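Local coordinates for uncharacterized protein (Bacteroides ovatus, PDB 4IPB), which is of unknown function but belongs to the PepSY-like family of putative beta-lactamase-inhibitor-like proteins, at residues M54-L59 / N85-E90; N20-S25 / A33-N38. All blocks are in the same frame, centred on the assembly; numbering follows the deposited sequence.

Contact 1: residues M54-L59 / N85-E90; sequences MTLTDL and NVTMVE. With GOL (glycerol), chain D.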
loop_
_atom_site.group_PDB
_atom_site.type_symbol
_atom_site.label_atom_id
_atom_site.label_comp_id
_atom_site.label_asym_id
_atom_site.label_seq_id
_atom_site.Cartn_x
_atom_site.Cartn_y
_atom_site.Cartn_z
HETATM N N MSE A 54 2.041 -9.438 -2.370
HETATM C CA MSE A 54 2.112 -8.190 -1.517
HETATM C C MSE A 54 0.785 -7.891 -0.886
HETATM O O MSE A 54 -0.291 -8.178 -1.464
HETATM C CB MSE A 54 2.690 -6.972 -2.250
HETATM C CG MSE A 54 1.877 -6.518 -3.399
HETATM SE SE MSE A 54 2.677 -4.885 -4.211
HETATM C CE MSE A 54 1.306 -4.518 -5.417
ATOM N N THR A 55 0.848 -7.191 0.264
ATOM C CA THR A 55 -0.315 -6.659 0.871
ATOM C C THR A 55 -0.064 -5.188 1.169
ATOM O O THR A 55 0.988 -4.829 1.723
ATOM C CB THR A 55 -0.588 -7.393 2.191
ATOM O OG1 THR A 55 -0.973 -8.745 1.908
ATOM C CG2 THR A 55 -1.708 -6.704 2.974
ATOM N N LEU A 56 -1.052 -4.384 0.843
ATOM C CA LEU A 56 -1.036 -2.947 1.113
ATOM C C LEU A 56 -2.161 -2.622 2.074
ATOM O O LEU A 56 -3.355 -2.918 1.803
ATOM C CB LEU A 56 -1.149 -2.145 -0.150
ATOM C CG LEU A 56 -0.007 -2.323 -1.114
ATOM C CD1 LEU A 56 -0.188 -3.483 -2.070
ATOM C CD2 LEU A 56 0.235 -1.062 -1.909
ATOM N N THR A 57 -1.811 -2.021 3.223
ATOM C CA THR A 57 -2.780 -1.696 4.241
ATOM C C THR A 57 -2.832 -0.171 4.394
ATOM O O THR A 57 -1.802 0.474 4.560
ATOM C CB THR A 57 -2.424 -2.278 5.617
ATOM O OG1 THR A 57 -2.281 -3.722 5.524
ATOM C CG2 THR A 57 -3.474 -1.983 6.660
ATOM N N ASP A 58 -4.034 0.375 4.312
ATOM C CA ASP A 58 -4.214 1.805 4.421
ATOM C C ASP A 58 -4.278 2.207 5.889
ATOM O O ASP A 58 -5.306 2.009 6.557
ATOM C CB ASP A 58 -5.548 2.194 3.789
ATOM C CG ASP A 58 -5.626 1.876 2.279
ATOM O OD1 ASP A 58 -4.600 1.803 1.611
ATOM O OD2 ASP A 58 -6.760 1.741 1.762
ATOM N N LEU A 59 -3.194 2.789 6.363
ATOM C CA LEU A 59 -3.074 3.247 7.742
ATOM C C LEU A 59 -3.614 4.661 7.963
ATOM O O LEU A 59 -3.897 5.012 9.094
ATOM C CB LEU A 59 -1.612 3.183 8.176
ATOM C CG LEU A 59 -0.905 1.821 8.152
ATOM C CD1 LEU A 59 0.540 1.928 8.612
ATOM C CD2 LEU A 59 -1.642 0.834 9.009
ATOM N N ASN A 85 -2.454 10.226 2.852
ATOM C CA ASN A 85 -2.582 8.805 3.103
ATOM C C ASN A 85 -1.258 8.223 3.582
ATOM O O ASN A 85 -0.187 8.808 3.414
ATOM C CB ASN A 85 -3.096 8.140 1.826
ATOM C CG ASN A 85 -3.570 6.707 2.041
ATOM O OD1 ASN A 85 -3.938 6.287 3.160
ATOM N ND2 ASN A 85 -3.610 5.947 0.947
ATOM N N VAL A 86 -1.371 7.080 4.248
ATOM C CA VAL A 86 -0.232 6.338 4.757
ATOM C C VAL A 86 -0.537 4.881 4.431
ATOM O O VAL A 86 -1.585 4.397 4.848
ATOM C CB VAL A 86 -0.058 6.547 6.277
ATOM C CG1 VAL A 86 1.140 5.756 6.817
ATOM C CG2 VAL A 86 0.051 8.037 6.627
ATOM N N THR A 87 0.376 4.219 3.709
ATOM C CA THR A 87 0.169 2.846 3.287
ATOM C C THR A 87 1.328 1.979 3.761
ATOM O O THR A 87 2.530 2.302 3.499
ATOM C CB THR A 87 0.031 2.735 1.768
ATOM O OG1 THR A 87 -0.949 3.656 1.330
ATOM C CG2 THR A 87 -0.334 1.329 1.339
HETATM N N MSE A 88 1.040 0.860 4.399
HETATM C CA MSE A 88 2.075 -0.110 4.736
HETATM C C MSE A 88 2.088 -1.183 3.654
HETATM O O MSE A 88 1.007 -1.686 3.306
HETATM C CB MSE A 88 1.779 -0.723 6.095
HETATM C CG MSE A 88 2.700 -1.885 6.485
HETATM SE SE MSE A 88 4.565 -1.342 6.708
HETATM C CE MSE A 88 4.344 -0.486 8.462
ATOM N N VAL A 89 3.229 -1.472 3.098
ATOM C CA VAL A 89 3.385 -2.409 1.957
ATOM C C VAL A 89 4.262 -3.533 2.431
ATOM O O VAL A 89 5.386 -3.306 2.872
ATOM C CB VAL A 89 3.956 -1.751 0.685
ATOM C CG1 VAL A 89 3.869 -2.723 -0.483
ATOM C CG2 VAL A 89 3.238 -0.480 0.349
ATOM N N GLU A 90 3.739 -4.750 2.417
ATOM C CA GLU A 90 4.442 -5.917 2.895
ATOM C C GLU A 90 4.581 -6.939 1.809
ATOM O O GLU A 90 3.704 -7.056 0.934
ATOM C CB GLU A 90 3.741 -6.551 4.065
ATOM C CG GLU A 90 3.632 -5.633 5.274
ATOM C CD GLU A 90 2.739 -6.206 6.367
ATOM O OE1 GLU A 90 1.486 -6.105 6.215
ATOM O OE2 GLU A 90 3.319 -6.744 7.347
HETATM C C1 GOL D . 1.963 -9.971 6.010
HETATM O O1 GOL D . 1.685 -10.507 7.318
HETATM C C2 GOL D . 0.717 -9.370 5.353
HETATM O O2 GOL D . 0.063 -8.426 6.205
HETATM C C3 GOL D . -0.232 -10.500 4.977
HETATM O O3 GOL D . -1.274 -9.953 4.177
HETATM O O HOH W 1 0.310 -4.258 4.815
#

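Contact 2: residues N20-S25 / A33-N38; sequences NGVAWS and ANFAMN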
loop_
_atom_site.group_PDB
_atom_site.type_symbol
_atom_site.label_atom_id
_atom_site.label_comp_id
_atom_site.label_asym_id
_atom_site.label_seq_id
_atom_site.Cartn_x
_atom_site.Cartn_y
_atom_site.Cartn_z
ATOM N N ASN A 20 -15.110 -10.402 4.141
ATOM C CA ASN A 20 -16.326 -10.334 3.325
ATOM C C ASN A 20 -16.290 -9.077 2.487
ATOM O O ASN A 20 -15.438 -8.210 2.675
ATOM C CB ASN A 20 -17.586 -10.395 4.192
ATOM C CG ASN A 20 -17.634 -9.335 5.302
ATOM O OD1 ASN A 20 -17.069 -8.238 5.203
ATOM N ND2 ASN A 20 -18.366 -9.660 6.364
ATOM N N GLY A 21 -17.210 -8.997 1.553
ATOM C CA GLY A 21 -17.296 -7.846 0.678
ATOM C C GLY A 21 -16.061 -7.635 -0.164
ATOM O O GLY A 21 -15.685 -6.470 -0.453
ATOM N N VAL A 22 -15.420 -8.729 -0.560
ATOM C CA VAL A 22 -14.130 -8.626 -1.259
ATOM C C VAL A 22 -14.397 -8.316 -2.725
ATOM O O VAL A 22 -15.228 -9.007 -3.381
ATOM C CB VAL A 22 -13.362 -9.944 -1.184
ATOM C CG1 VAL A 22 -11.995 -9.863 -1.857
ATOM C CG2 VAL A 22 -13.228 -10.348 0.255
ATOM N N ALA A 23 -13.686 -7.316 -3.228
ATOM C CA ALA A 23 -13.765 -6.891 -4.629
ATOM C C ALA A 23 -12.474 -7.297 -5.304
ATOM O O ALA A 23 -11.398 -6.826 -4.879
ATOM C CB ALA A 23 -13.898 -5.377 -4.709
ATOM N N TRP A 24 -12.565 -8.154 -6.327
ATOM C CA TRP A 24 -11.382 -8.659 -7.041
ATOM C C TRP A 24 -11.205 -7.960 -8.417
ATOM O O TRP A 24 -12.148 -7.696 -9.129
ATOM C CB TRP A 24 -11.504 -10.149 -7.285
ATOM C CG TRP A 24 -11.379 -11.000 -6.095
ATOM C CD1 TRP A 24 -12.382 -11.465 -5.318
ATOM C CD2 TRP A 24 -10.173 -11.563 -5.598
ATOM N NE1 TRP A 24 -11.859 -12.282 -4.332
ATOM C CE2 TRP A 24 -10.499 -12.345 -4.481
ATOM C CE3 TRP A 24 -8.812 -11.470 -5.993
ATOM C CZ2 TRP A 24 -9.526 -13.098 -3.790
ATOM C CZ3 TRP A 24 -7.854 -12.179 -5.269
ATOM C CH2 TRP A 24 -8.225 -12.953 -4.185
ATOM N N SER A 25 -9.950 -7.734 -8.775
ATOM C CA SER A 25 -9.541 -7.208 -10.081
ATOM C C SER A 25 -8.192 -7.792 -10.441
ATOM O O SER A 25 -7.611 -8.525 -9.632
ATOM C CB SER A 25 -9.411 -5.677 -9.997
ATOM O OG SER A 25 -8.396 -5.317 -9.022
ATOM N N ALA A 33 -7.265 -8.477 -4.270
ATOM C CA ALA A 33 -8.419 -8.553 -3.403
ATOM C C ALA A 33 -8.490 -7.277 -2.540
ATOM O O ALA A 33 -7.538 -6.999 -1.765
ATOM C CB ALA A 33 -8.305 -9.760 -2.485
ATOM N N ASN A 34 -9.578 -6.522 -2.690
ATOM C CA ASN A 34 -9.800 -5.293 -1.934
ATOM C C ASN A 34 -10.889 -5.519 -0.931
ATOM O O ASN A 34 -12.007 -5.963 -1.321
ATOM C CB ASN A 34 -10.187 -4.147 -2.880
ATOM C CG ASN A 34 -10.588 -2.892 -2.141
ATOM O OD1 ASN A 34 -11.752 -2.728 -1.775
ATOM N ND2 ASN A 34 -9.629 -2.085 -1.783
ATOM N N PHE A 35 -10.665 -5.129 0.329
ATOM C CA PHE A 35 -11.640 -5.380 1.422
ATOM C C PHE A 35 -11.213 -4.655 2.700
ATOM O O PHE A 35 -10.076 -4.202 2.796
ATOM C CB PHE A 35 -11.726 -6.883 1.757
ATOM C CG PHE A 35 -10.438 -7.500 2.195
ATOM C CD1 PHE A 35 -9.434 -7.765 1.278
ATOM C CD2 PHE A 35 -10.212 -7.849 3.504
ATOM C CE1 PHE A 35 -8.263 -8.354 1.647
ATOM C CE2 PHE A 35 -8.997 -8.438 3.885
ATOM C CZ PHE A 35 -8.027 -8.649 2.955
ATOM N N ALA A 36 -12.082 -4.677 3.718
ATOM C CA ALA A 36 -11.758 -4.099 5.024
ATOM C C ALA A 36 -11.583 -5.190 6.068
ATOM O O ALA A 36 -12.292 -6.189 6.058
ATOM C CB ALA A 36 -12.896 -3.163 5.461
HETATM N N MSE A 37 -10.636 -5.014 6.977
HETATM C CA MSE A 37 -10.317 -6.058 7.984
HETATM C C MSE A 37 -9.890 -5.344 9.250
HETATM O O MSE A 37 -8.929 -4.565 9.228
HETATM C CB MSE A 37 -9.181 -6.960 7.425
HETATM C CG MSE A 37 -8.607 -8.078 8.321
HETATM SE SE MSE A 37 -9.959 -9.343 8.933
HETATM C CE MSE A 37 -10.705 -9.950 7.262
ATOM N N ASN A 38 -10.626 -5.599 10.343
ATOM C CA ASN A 38 -10.344 -5.025 11.684
ATOM C C ASN A 38 -10.089 -3.531 11.627
ATOM O O ASN A 38 -9.104 -3.034 12.184
ATOM C CB ASN A 38 -9.134 -5.713 12.326
ATOM C CG ASN A 38 -9.280 -7.219 12.390
ATOM O OD1 ASN A 38 -10.286 -7.728 12.873
ATOM N ND2 ASN A 38 -8.274 -7.943 11.896
HETATM O O HOH W 2 -14.728 -5.507 3.157
HETATM O O HOH W 3 -14.204 -8.002 5.519
#

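Contact 1: residues M54-L59 / N85-E90
Leu-56 and Val-89 run alongside each other with their branches in the same direction, a non-hydrogen-bonded antiparallel pair in which Leu-56 CD2 comes 3.8 Å from Val-89 CG2. Thr-87, diagonally across, brings its methyl CG2 to 3.9 Å from Leu-56 CB; chi1 of -51° puts OG1 beside the backbone N, leaving CG2 for this touch. Phe-139 of helix 136-139 covers Leu-56 and Val-89.

The other face is polar at the end of Thr-55, Thr-57 and Glu-90 and turns apolar at Met-88. Water 1 is hydrogen-bonded to Glu-90 OE1 (2.6 Å), Met-88 O and Thr-57 OG1, whose further partner is Lys-42 NZ. A glycerol, presumably a crystallisation additive, spans Thr-55 and Glu-90: its O3 is 2.6 Å from Thr-55 OG1, its O2 donates to Glu-90 OE1, and Tyr-16 OH also bonds it; Trp-52 NE1 bonds Thr-55 OG1. Leu-59 crosses Met-88 obliquely, CD1 to CB 3.9 Å.

Paired backbone bonds join Thr-55 to Glu-90 and Thr-57 to Met-88, and the more bent Leu-59 N to Val-86 O bond (137° at the hydrogen) follows where the strand ends. With strand axes 157° apart, this is regular antiparallel pairing inside a meandering beta sheet.

Contact 2: residues N20-S25 / A33-N38
Ala-33 sets its methyl over the face of the Trp-24 indole: CB lies 3.6 Å from the centroid of the six-membered ring and 9° off the ring normal, a CH-pi contact. The same methyl meets Val-22, CG1 to Ala-33 CB 3.7 Å. The two valine branches divide the work, since CG1, anti to the backbone N (chi1 -178°), faces Ala-33, while CG2 packs on Phe-35 CB at 4.1 Å.

The backbone beneath is the open end of the beta hairpin formed by strands 23-27 and 30-37, at one edge of the antiparallel sheet. Ala-23 and Asn-34 form a hydrogen-bonded pair: Ala-23 N to Asn-34 O is 2.9 Å and nearly straight at 174°, and Asn-34 N returns a bond to Ala-23 O. Beyond Val-22 the chains separate, and water takes over. Water 2 donates to Asn-20 O at 2.8 Å and accepts from Ala-36 N, whereas water 3 accepts from Asn-20 N and is hydrogen-bonded to Ala-36 O at 2.7 Å.

Helix 6-15 packs against the apolar face, where Phe-12 meets the rings of both Trp-24 and Phe-35 edge-to-face and also touches Val-22 and Ala-33. Tyr-16 adds a second edge-to-face partner for Phe-35. The opposite face carries Asn-34, whose ND2 is hydrogen-bonded to Asn-43 OD1 on strand 40-46, the next strand inward.

Both contacts belong to one antiparallel sheet. The centre of contact 1 lies about 3 Å from that of the chain, and 7 of its 12 touching residues are buried and none exposed; contact 2, about 14 Å out by the same measure, has 3 buried and 3 exposed of 8. Strand 40-46 stands between them, bonded to 30-37 on one side and 52-58 on the other. Contact 1 (547 Å² buried) joins strands separated by a helix-bearing connection, contact 2 (318 Å²) those of a short hairpin. Contact 1 sets aliphatic packing on one face against a water and glycerol network on the other; contact 2 adds CH-pi and aromatic packing, and waters bridge its diverging backbones.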